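Long-range contacts in 3-deoxy-d-manno-octulosonic-acid transferase (Acinetobacter baumannii, PDB 4BFC), which probably transfers 3-deoxy-D-manno-octulosonic acid (Kdo) from CMP-Kdo to a lipid A precursor, its C-terminal domain, the part modelled here, binding the sugar nucleotide: residues C132-G143 with V155-F166; E172-L180 with L205-R215. All blocks are in the same frame, centred on the assembly; numbering follows the deposited sequence.

Overall arrangement
The chain folds as a Rossmann-like parallel sheet with helices on both faces, the donor-binding domain of a GT-B glycosyltransferase. The centre of contact 1, where strands 131-134 and 157-159 pair, lies about 11 Å from that of the chain; the centre of contact 2, where the end of helix 167-175 meets helix 199-214, lies about 18 Å from it and about 16 Å from that of contact 1. Strand 180-181 ties them together: V159 N to L180 O (2.9 Å) and L180 N to T157 O (3.0 Å) are both probable hydrogen bonds. Y163 OH, hydrogen-bonded to D171 OD1, also packs on I174 CD1. Bound beta-mercaptoethanol, probably from crystallisation, lies about 6 Å from the P156 side chain and about 4 Å from that of L180.

Contact 1 (C132-G143 with V155-F166); sequences CFVGGSLNEPGG and VPTVVGPRYFNF
C132 to V134 run parallel to T157 to V159, their axes approaching to 4.6 Å, as the paired strands of a beta-alpha-beta unit whose crossover carries helix 148-152 in this Rossmann-like domain. The backbone bonds are C132 N to P156 O, V158 N to C132 O and V134 N to V158 O. On one face C132 SG rests 3.5 Å from T157 OG1, and V134 CG2 meets T157 CG2; on the other, F133 and V158 pack against W192 of helix 185-197. Beyond the strands S137 links the two loops: chi1 of 61° turns OG back between its own N and carbonyl carbon, where it donates to V134 O and accepts from G160 N at 2.9 Å. R162 extends along the 138-140 loop. Its NH2 donates to L138 O at 2.8 Å and its NE to N139 O at 2.9 Å, both acceptors near the guanidinium plane, which fixes the group's rotation. E140 OE2 stacks over one face in a salt bridge of charge alone, the planes 24° apart; P161 CD lies on the other, toward the rim. Farther on, G143 O accepts a bond from N165 N on a lone pair, and G143 CA makes a CH-pi contact 3.6 Å from the F164 ring centroid.

Contact 2 (E172-L180 with L205-R215); sequences EFIDENAVL and LVAQAHKVLQR
V212 presses one methyl onto F173 in a CH-pi contact, with CG1 3.6 Å from the ring centroid and almost on the ring normal. L213 meets the same ring at its edge, its CD2 3.8 Å from F173 CZ. The other methyl of V212, CG2, packs 3.4 Å from E176 CG; with CG1 anti to the backbone N (chi1 177°), the two branches divide between the phenyl ring and the glutamate chain. Q208 bends at chi2 and swings NE2 onto E176 O, a bond of 2.8 Å with an N-H...O angle of 160° and the oxygen close to the amide plane. Its OE1 accepts a bond from K211 NZ, which helps fix which way the amide faces. A178 CB lies against the helix backbone, 3.6 Å from A209 N. Past it, L205 CD2 and L180 CD1 touch tightly at 3.5 Å. E176 OE1 makes a long salt bridge with R215 NH2, the two planes 75° apart. Behind the first shell, L148 and M151 of helix 148-152 back F173. N177, at positive phi, is the C-prime residue of a Schellman motif that ends helix 167-175, with A178 N bonded to F173 O and N177 N to I174 O.

Contact 1 (C132-G143 with V155-F166)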
loop_
_atom_site.group_PDB
_atom_site.type_symbol
_atom_site.label_atom_id
_atom_site.label_comp_id
_atom_site.label_asym_id
_atom_site.label_seq_id
_atom_site.Cartn_x
_atom_site.Cartn_y
_atom_site.Cartn_z
ATOM N N CYS A 132 6.945 -18.313 14.135
ATOM C CA CYS A 132 6.123 -17.397 13.385
ATOM C C CYS A 132 6.006 -17.756 11.908
ATOM O O CYS A 132 6.715 -18.618 11.385
ATOM C CB CYS A 132 6.639 -15.941 13.570
ATOM S SG CYS A 132 8.052 -15.529 12.528
ATOM N N PHE A 133 5.022 -17.141 11.278
ATOM C CA PHE A 133 4.844 -17.120 9.843
ATOM C C PHE A 133 4.718 -15.648 9.375
ATOM O O PHE A 133 3.934 -14.903 9.913
ATOM C CB PHE A 133 3.538 -17.832 9.518
ATOM C CG PHE A 133 3.023 -17.633 8.103
ATOM C CD1 PHE A 133 3.552 -18.287 6.974
ATOM C CD2 PHE A 133 2.058 -16.624 7.865
ATOM C CE1 PHE A 133 3.034 -18.034 5.691
ATOM C CE2 PHE A 133 1.543 -16.351 6.582
ATOM C CZ PHE A 133 2.020 -17.101 5.463
ATOM N N VAL A 134 5.503 -15.298 8.363
ATOM C CA VAL A 134 5.489 -13.936 7.774
ATOM C C VAL A 134 4.664 -13.965 6.503
ATOM O O VAL A 134 5.003 -14.639 5.513
ATOM C CB VAL A 134 6.913 -13.375 7.525
ATOM C CG1 VAL A 134 6.775 -11.953 6.874
ATOM C CG2 VAL A 134 7.665 -13.289 8.871
ATOM N N GLY A 135 3.574 -13.205 6.564
ATOM C CA GLY A 135 2.511 -13.235 5.543
ATOM C C GLY A 135 2.754 -12.399 4.279
ATOM O O GLY A 135 3.875 -11.943 3.934
ATOM N N GLY A 136 1.667 -12.179 3.557
ATOM C CA GLY A 136 1.865 -11.645 2.213
ATOM C C GLY A 136 2.485 -12.669 1.265
ATOM O O GLY A 136 2.901 -12.315 0.167
ATOM N N SER A 137 2.505 -13.947 1.661
ATOM C CA SER A 137 3.370 -14.934 0.989
ATOM C C SER A 137 2.618 -16.221 0.573
ATOM O O SER A 137 3.199 -16.972 -0.234
ATOM C CB SER A 137 4.622 -15.272 1.827
ATOM O OG SER A 137 4.271 -15.852 3.134
ATOM N N LEU A 138 1.420 -16.432 1.148
ATOM C CA LEU A 138 0.451 -17.469 0.672
ATOM C C LEU A 138 -0.640 -16.920 -0.237
ATOM O O LEU A 138 -1.187 -17.679 -1.033
ATOM C CB LEU A 138 -0.123 -18.288 1.842
ATOM C CG LEU A 138 0.769 -19.270 2.575
ATOM C CD1 LEU A 138 0.049 -19.680 3.850
ATOM C CD2 LEU A 138 0.995 -20.448 1.646
ATOM N N ASN A 139 -0.999 -15.614 -0.122
ATOM C CA ASN A 139 -1.909 -15.039 -1.066
ATOM C C ASN A 139 -1.358 -14.947 -2.477
ATOM O O ASN A 139 -0.176 -15.225 -2.724
ATOM C CB ASN A 139 -2.428 -13.670 -0.563
ATOM C CG ASN A 139 -1.321 -12.697 -0.300
ATOM O OD1 ASN A 139 -0.289 -13.006 0.342
ATOM N ND2 ASN A 139 -1.493 -11.494 -0.816
ATOM N N GLU A 140 -2.278 -14.622 -3.414
ATOM C CA GLU A 140 -1.916 -14.419 -4.836
ATOM C C GLU A 140 -2.228 -12.974 -5.170
ATOM O O GLU A 140 -3.279 -12.490 -4.829
ATOM C CB GLU A 140 -2.777 -15.267 -5.756
ATOM C CG GLU A 140 -2.608 -16.749 -5.575
ATOM C CD GLU A 140 -1.394 -17.299 -6.298
ATOM O OE1 GLU A 140 -0.666 -16.584 -7.037
ATOM O OE2 GLU A 140 -1.167 -18.498 -6.114
ATOM N N PRO A 141 -1.310 -12.310 -5.851
ATOM C CA PRO A 141 -0.074 -12.904 -6.313
ATOM C C PRO A 141 0.984 -12.985 -5.202
ATOM O O PRO A 141 2.086 -13.533 -5.429
ATOM C CB PRO A 141 0.414 -11.939 -7.416
ATOM C CG PRO A 141 -0.284 -10.667 -7.146
ATOM C CD PRO A 141 -1.562 -10.963 -6.402
ATOM N N GLY A 142 0.668 -12.453 -4.002
ATOM C CA GLY A 142 1.651 -12.404 -2.918
ATOM C C GLY A 142 2.809 -11.441 -3.125
ATOM O O GLY A 142 2.675 -10.349 -3.797
ATOM N N GLY A 143 3.960 -11.836 -2.594
ATOM C CA GLY A 143 5.204 -11.032 -2.680
ATOM C C GLY A 143 6.029 -10.979 -1.420
ATOM O O GLY A 143 7.235 -10.752 -1.480
ATOM N N VAL A 155 13.425 -15.912 16.390
ATOM C CA VAL A 155 12.193 -16.642 16.188
ATOM C C VAL A 155 12.300 -17.517 14.948
ATOM O O VAL A 155 12.532 -16.995 13.869
ATOM C CB VAL A 155 10.979 -15.725 15.970
ATOM C CG1 VAL A 155 9.718 -16.570 15.860
ATOM C CG2 VAL A 155 10.865 -14.734 17.108
ATOM N N PRO A 156 12.112 -18.842 15.090
ATOM C CA PRO A 156 11.984 -19.675 13.881
ATOM C C PRO A 156 10.880 -19.179 12.931
ATOM O O PRO A 156 9.767 -18.881 13.372
ATOM C CB PRO A 156 11.670 -21.057 14.417
ATOM C CG PRO A 156 12.067 -21.027 15.851
ATOM C CD PRO A 156 11.945 -19.629 16.327
ATOM N N THR A 157 11.213 -19.017 11.638
ATOM C CA THR A 157 10.346 -18.262 10.685
ATOM C C THR A 157 9.923 -19.096 9.474
ATOM O O THR A 157 10.753 -19.763 8.828
ATOM C CB THR A 157 11.042 -16.963 10.223
ATOM O OG1 THR A 157 11.314 -16.171 11.390
ATOM C CG2 THR A 157 10.143 -16.103 9.210
ATOM N N VAL A 158 8.634 -19.109 9.202
ATOM C CA VAL A 158 8.077 -19.748 8.010
ATOM C C VAL A 158 7.548 -18.698 7.054
ATOM O O VAL A 158 6.950 -17.717 7.506
ATOM C CB VAL A 158 6.929 -20.715 8.405
ATOM C CG1 VAL A 158 6.348 -21.459 7.205
ATOM C CG2 VAL A 158 7.329 -21.668 9.568
ATOM N N VAL A 159 7.800 -18.856 5.758
ATOM C CA VAL A 159 7.129 -18.078 4.720
ATOM C C VAL A 159 6.482 -18.983 3.697
ATOM O O VAL A 159 6.881 -20.151 3.562
ATOM C CB VAL A 159 8.072 -17.020 4.031
ATOM C CG1 VAL A 159 8.577 -16.019 5.064
ATOM C CG2 VAL A 159 9.216 -17.703 3.288
ATOM N N GLY A 160 5.447 -18.489 3.011
ATOM C CA GLY A 160 4.871 -19.117 1.856
ATOM C C GLY A 160 5.796 -18.973 0.653
ATOM O O GLY A 160 6.832 -18.332 0.740
ATOM N N PRO A 161 5.357 -19.524 -0.504
ATOM C CA PRO A 161 6.257 -19.606 -1.673
ATOM C C PRO A 161 6.342 -18.295 -2.442
ATOM O O PRO A 161 7.331 -18.075 -3.188
ATOM C CB PRO A 161 5.602 -20.692 -2.544
ATOM C CG PRO A 161 4.322 -21.054 -1.920
ATOM C CD PRO A 161 4.096 -20.239 -0.679
ATOM N N ARG A 162 5.334 -17.418 -2.228
ATOM C CA ARG A 162 5.302 -16.108 -2.963
ATOM C C ARG A 162 5.977 -14.967 -2.173
ATOM O O ARG A 162 5.312 -14.158 -1.517
ATOM C CB ARG A 162 3.917 -15.829 -3.479
ATOM C CG ARG A 162 3.550 -16.791 -4.641
ATOM C CD ARG A 162 2.054 -16.895 -4.783
ATOM N NE ARG A 162 1.304 -17.555 -3.679
ATOM C CZ ARG A 162 1.171 -18.878 -3.534
ATOM N NH1 ARG A 162 1.789 -19.672 -4.414
ATOM N NH2 ARG A 162 0.484 -19.430 -2.498
ATOM N N TYR A 163 7.310 -14.963 -2.224
ATOM C CA TYR A 163 8.141 -14.050 -1.428
ATOM C C TYR A 163 9.018 -13.143 -2.286
ATOM O O TYR A 163 9.990 -12.651 -1.837
ATOM C CB TYR A 163 8.968 -14.820 -0.378
ATOM C CG TYR A 163 9.901 -15.865 -0.973
ATOM C CD1 TYR A 163 11.144 -15.501 -1.480
ATOM C CD2 TYR A 163 9.521 -17.225 -1.017
ATOM C CE1 TYR A 163 11.988 -16.470 -2.013
ATOM C CE2 TYR A 163 10.364 -18.189 -1.553
ATOM C CZ TYR A 163 11.596 -17.792 -2.017
ATOM O OH TYR A 163 12.451 -18.715 -2.555
ATOM N N PHE A 164 8.637 -12.975 -3.529
ATOM C CA PHE A 164 9.508 -12.352 -4.580
ATOM C C PHE A 164 9.880 -10.897 -4.314
ATOM O O PHE A 164 10.958 -10.417 -4.776
ATOM C CB PHE A 164 8.888 -12.546 -5.955
ATOM C CG PHE A 164 7.463 -12.144 -6.036
ATOM C CD1 PHE A 164 7.095 -10.773 -6.227
ATOM C CD2 PHE A 164 6.456 -13.097 -5.919
ATOM C CE1 PHE A 164 5.760 -10.426 -6.326
ATOM C CE2 PHE A 164 5.117 -12.733 -6.023
ATOM C CZ PHE A 164 4.791 -11.403 -6.224
ATOM N N ASN A 165 9.119 -10.233 -3.448
ATOM C CA ASN A 165 9.552 -8.850 -3.070
ATOM C C ASN A 165 10.741 -8.817 -2.146
ATOM O O ASN A 165 11.377 -7.775 -2.030
ATOM C CB ASN A 165 8.401 -7.916 -2.626
ATOM C CG ASN A 165 7.353 -7.765 -3.729
ATOM O OD1 ASN A 165 7.695 -7.727 -4.960
ATOM N ND2 ASN A 165 6.083 -7.652 -3.339
ATOM N N PHE A 166 11.098 -9.984 -1.614
ATOM C CA PHE A 166 12.210 -10.186 -0.692
ATOM C C PHE A 166 13.030 -11.402 -1.192
ATOM O O PHE A 166 13.665 -12.132 -0.426
ATOM C CB PHE A 166 11.657 -10.420 0.734
ATOM C CG PHE A 166 11.106 -9.177 1.346
ATOM C CD1 PHE A 166 11.948 -8.304 2.045
ATOM C CD2 PHE A 166 9.757 -8.849 1.146
ATOM C CE1 PHE A 166 11.412 -7.102 2.536
ATOM C CE2 PHE A 166 9.243 -7.619 1.613
ATOM C CZ PHE A 166 10.084 -6.783 2.372
HETATM O O HOH W 1 3.435 -8.226 -4.975
#

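Contact 2 (E172-L180 with L205-R215)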
loop_
_atom_site.group_PDB
_atom_site.type_symbol
_atom_site.label_atom_id
_atom_site.label_comp_id
_atom_site.label_asym_id
_atom_site.label_seq_id
_atom_site.Cartn_x
_atom_site.Cartn_y
_atom_site.Cartn_z
ATOM N N GLU A 172 18.986 -16.057 0.494
ATOM C CA GLU A 172 20.200 -16.141 1.329
ATOM C C GLU A 172 19.936 -17.053 2.553
ATOM O O GLU A 172 20.799 -17.832 2.988
ATOM C CB GLU A 172 20.587 -14.774 1.857
ATOM C CG GLU A 172 21.304 -13.862 0.875
ATOM C CD GLU A 172 21.381 -12.412 1.338
ATOM O OE1 GLU A 172 20.996 -12.087 2.492
ATOM O OE2 GLU A 172 21.811 -11.572 0.534
ATOM N N PHE A 173 18.722 -16.954 3.103
ATOM C CA PHE A 173 18.345 -17.762 4.243
ATOM C C PHE A 173 17.976 -19.227 3.878
ATOM O O PHE A 173 18.295 -20.143 4.641
ATOM C CB PHE A 173 17.272 -17.044 5.076
ATOM C CG PHE A 173 17.827 -15.903 5.922
ATOM C CD1 PHE A 173 18.276 -16.094 7.209
ATOM C CD2 PHE A 173 17.846 -14.607 5.415
ATOM C CE1 PHE A 173 18.782 -15.058 7.979
ATOM C CE2 PHE A 173 18.366 -13.548 6.160
ATOM C CZ PHE A 173 18.821 -13.767 7.462
ATOM N N ILE A 174 17.392 -19.466 2.707
ATOM C CA ILE A 174 17.104 -20.827 2.273
ATOM C C ILE A 174 18.437 -21.545 2.026
ATOM O O ILE A 174 18.580 -22.726 2.398
ATOM C CB ILE A 174 16.253 -20.858 0.974
ATOM C CG1 ILE A 174 14.831 -20.283 1.192
ATOM C CG2 ILE A 174 16.143 -22.270 0.379
ATOM C CD1 ILE A 174 14.111 -20.141 -0.145
ATOM N N ASP A 175 19.415 -20.835 1.451
ATOM C CA ASP A 175 20.725 -21.448 1.128
ATOM C C ASP A 175 21.473 -21.905 2.362
ATOM O O ASP A 175 22.279 -22.823 2.263
ATOM C CB ASP A 175 21.652 -20.497 0.379
ATOM C CG ASP A 175 21.152 -20.147 -0.995
ATOM O OD1 ASP A 175 20.305 -20.873 -1.559
ATOM O OD2 ASP A 175 21.628 -19.117 -1.515
ATOM N N GLU A 176 21.254 -21.257 3.504
ATOM C CA GLU A 176 21.892 -21.680 4.763
ATOM C C GLU A 176 20.978 -22.487 5.727
ATOM O O GLU A 176 21.315 -22.587 6.927
ATOM C CB GLU A 176 22.443 -20.474 5.495
ATOM C CG GLU A 176 23.448 -19.671 4.683
ATOM C CD GLU A 176 24.677 -20.462 4.346
ATOM O OE1 GLU A 176 25.273 -21.047 5.279
ATOM O OE2 GLU A 176 25.044 -20.492 3.147
ATOM N N ASN A 177 19.853 -23.001 5.210
ATOM C CA ASN A 177 18.818 -23.742 5.984
ATOM C C ASN A 177 18.373 -22.949 7.205
ATOM O O ASN A 177 18.344 -23.428 8.328
ATOM C CB ASN A 177 19.348 -25.161 6.355
ATOM C CG ASN A 177 19.611 -25.997 5.114
ATOM O OD1 ASN A 177 18.711 -26.216 4.296
ATOM N ND2 ASN A 177 20.845 -26.414 4.934
ATOM N N ALA A 178 18.021 -21.688 6.947
ATOM C CA ALA A 178 17.863 -20.748 8.021
ATOM C C ALA A 178 16.419 -20.206 8.107
ATOM O O ALA A 178 16.110 -19.525 9.079
ATOM C CB ALA A 178 18.859 -19.620 7.870
ATOM N N VAL A 179 15.575 -20.629 7.163
ATOM C CA VAL A 179 14.166 -20.210 7.033
ATOM C C VAL A 179 13.373 -21.381 6.444
ATOM O O VAL A 179 13.892 -22.174 5.614
ATOM C CB VAL A 179 14.016 -18.968 6.128
ATOM C CG1 VAL A 179 14.277 -19.289 4.655
ATOM C CG2 VAL A 179 12.601 -18.361 6.299
ATOM N N LEU A 180 12.153 -21.544 6.899
ATOM C CA LEU A 180 11.308 -22.622 6.461
ATOM C C LEU A 180 10.290 -22.173 5.435
ATOM O O LEU A 180 9.532 -21.193 5.607
ATOM C CB LEU A 180 10.620 -23.320 7.660
ATOM C CG LEU A 180 11.698 -23.823 8.668
ATOM C CD1 LEU A 180 11.083 -23.988 10.044
ATOM C CD2 LEU A 180 12.253 -25.142 8.221
ATOM N N LEU A 205 18.164 -24.168 13.630
ATOM C CA LEU A 205 17.625 -23.170 12.671
ATOM C C LEU A 205 18.011 -21.724 13.076
ATOM O O LEU A 205 18.461 -20.909 12.229
ATOM C CB LEU A 205 16.096 -23.292 12.567
ATOM C CG LEU A 205 15.271 -22.630 11.484
ATOM C CD1 LEU A 205 15.598 -23.130 10.095
ATOM C CD2 LEU A 205 13.839 -22.955 11.871
ATOM N N VAL A 206 17.818 -21.411 14.365
ATOM C CA VAL A 206 18.126 -20.079 14.910
ATOM C C VAL A 206 19.633 -19.812 14.773
ATOM O O VAL A 206 20.049 -18.703 14.436
ATOM C CB VAL A 206 17.583 -19.919 16.355
ATOM C CG1 VAL A 206 18.013 -18.619 17.034
ATOM C CG2 VAL A 206 16.052 -19.978 16.358
ATOM N N ALA A 207 20.446 -20.850 14.998
ATOM C CA ALA A 207 21.898 -20.779 14.756
ATOM C C ALA A 207 22.282 -20.429 13.302
ATOM O O ALA A 207 23.101 -19.539 13.080
ATOM C CB ALA A 207 22.592 -22.065 15.240
ATOM N N GLN A 208 21.675 -21.099 12.322
ATOM C CA GLN A 208 21.961 -20.853 10.933
ATOM C C GLN A 208 21.511 -19.454 10.537
ATOM O O GLN A 208 22.166 -18.800 9.710
ATOM C CB GLN A 208 21.250 -21.856 10.030
ATOM C CG GLN A 208 21.795 -23.268 10.040
ATOM C CD GLN A 208 23.273 -23.283 9.731
ATOM O OE1 GLN A 208 24.075 -23.595 10.596
ATOM N NE2 GLN A 208 23.648 -22.886 8.506
ATOM N N ALA A 209 20.364 -19.006 11.082
ATOM C CA ALA A 209 19.884 -17.635 10.841
ATOM C C ALA A 209 20.880 -16.590 11.316
ATOM O O ALA A 209 21.239 -15.658 10.561
ATOM C CB ALA A 209 18.534 -17.416 11.553
ATOM N N HIS A 210 21.322 -16.744 12.561
ATOM C CA HIS A 210 22.397 -15.901 13.102
ATOM C C HIS A 210 23.695 -15.866 12.335
ATOM O O HIS A 210 24.359 -14.824 12.315
ATOM C CB HIS A 210 22.595 -16.107 14.607
ATOM C CG HIS A 210 21.836 -15.097 15.421
ATOM N ND1 HIS A 210 22.444 -14.078 16.067
ATOM C CD2 HIS A 210 20.454 -14.910 15.591
ATOM C CE1 HIS A 210 21.503 -13.302 16.663
ATOM N NE2 HIS A 210 20.287 -13.814 16.367
ATOM N N LYS A 211 24.049 -16.959 11.662
ATOM C CA LYS A 211 25.184 -16.962 10.729
ATOM C C LYS A 211 24.959 -16.015 9.545
ATOM O O LYS A 211 25.794 -15.153 9.250
ATOM C CB LYS A 211 25.460 -18.366 10.181
ATOM C CG LYS A 211 26.513 -19.179 10.934
ATOM C CD LYS A 211 26.624 -20.577 10.331
ATOM C CE LYS A 211 27.154 -21.591 11.339
ATOM N NZ LYS A 211 26.996 -22.988 10.841
ATOM N N VAL A 212 23.829 -16.183 8.857
ATOM C CA VAL A 212 23.513 -15.354 7.711
ATOM C C VAL A 212 23.490 -13.903 8.188
ATOM O O VAL A 212 23.999 -13.026 7.500
ATOM C CB VAL A 212 22.152 -15.715 7.086
ATOM C CG1 VAL A 212 21.793 -14.779 5.929
ATOM C CG2 VAL A 212 22.138 -17.164 6.622
ATOM N N LEU A 213 22.910 -13.657 9.369
ATOM C CA LEU A 213 22.705 -12.284 9.835
ATOM C C LEU A 213 23.993 -11.565 10.123
ATOM O O LEU A 213 24.081 -10.346 9.924
ATOM C CB LEU A 213 21.758 -12.214 11.053
ATOM C CG LEU A 213 20.263 -12.382 10.764
ATOM C CD1 LEU A 213 19.556 -12.667 12.094
ATOM C CD2 LEU A 213 19.659 -11.178 10.061
ATOM N N GLN A 214 25.000 -12.311 10.563
ATOM C CA GLN A 214 26.268 -11.696 10.950
ATOM C C GLN A 214 27.094 -11.215 9.760
ATOM O O GLN A 214 27.532 -10.053 9.735
ATOM C CB GLN A 214 27.063 -12.607 11.872
ATOM C CG GLN A 214 26.666 -12.399 13.320
ATOM C CD GLN A 214 27.683 -12.950 14.299
ATOM O OE1 GLN A 214 28.505 -13.805 13.956
ATOM N NE2 GLN A 214 27.632 -12.459 15.532
ATOM N N ARG A 215 27.288 -12.090 8.775
ATOM C CA ARG A 215 28.077 -11.748 7.586
ATOM C C ARG A 215 27.503 -10.540 6.832
ATOM O O ARG A 215 26.279 -10.347 6.767
ATOM C CB ARG A 215 28.194 -12.950 6.650
ATOM C CG ARG A 215 26.864 -13.365 6.050
ATOM C CD ARG A 215 26.976 -14.476 5.016
ATOM N NE ARG A 215 27.368 -15.752 5.608
ATOM C CZ ARG A 215 26.892 -16.932 5.213
ATOM N NH1 ARG A 215 25.987 -16.996 4.244
ATOM N NH2 ARG A 215 27.306 -18.046 5.796
#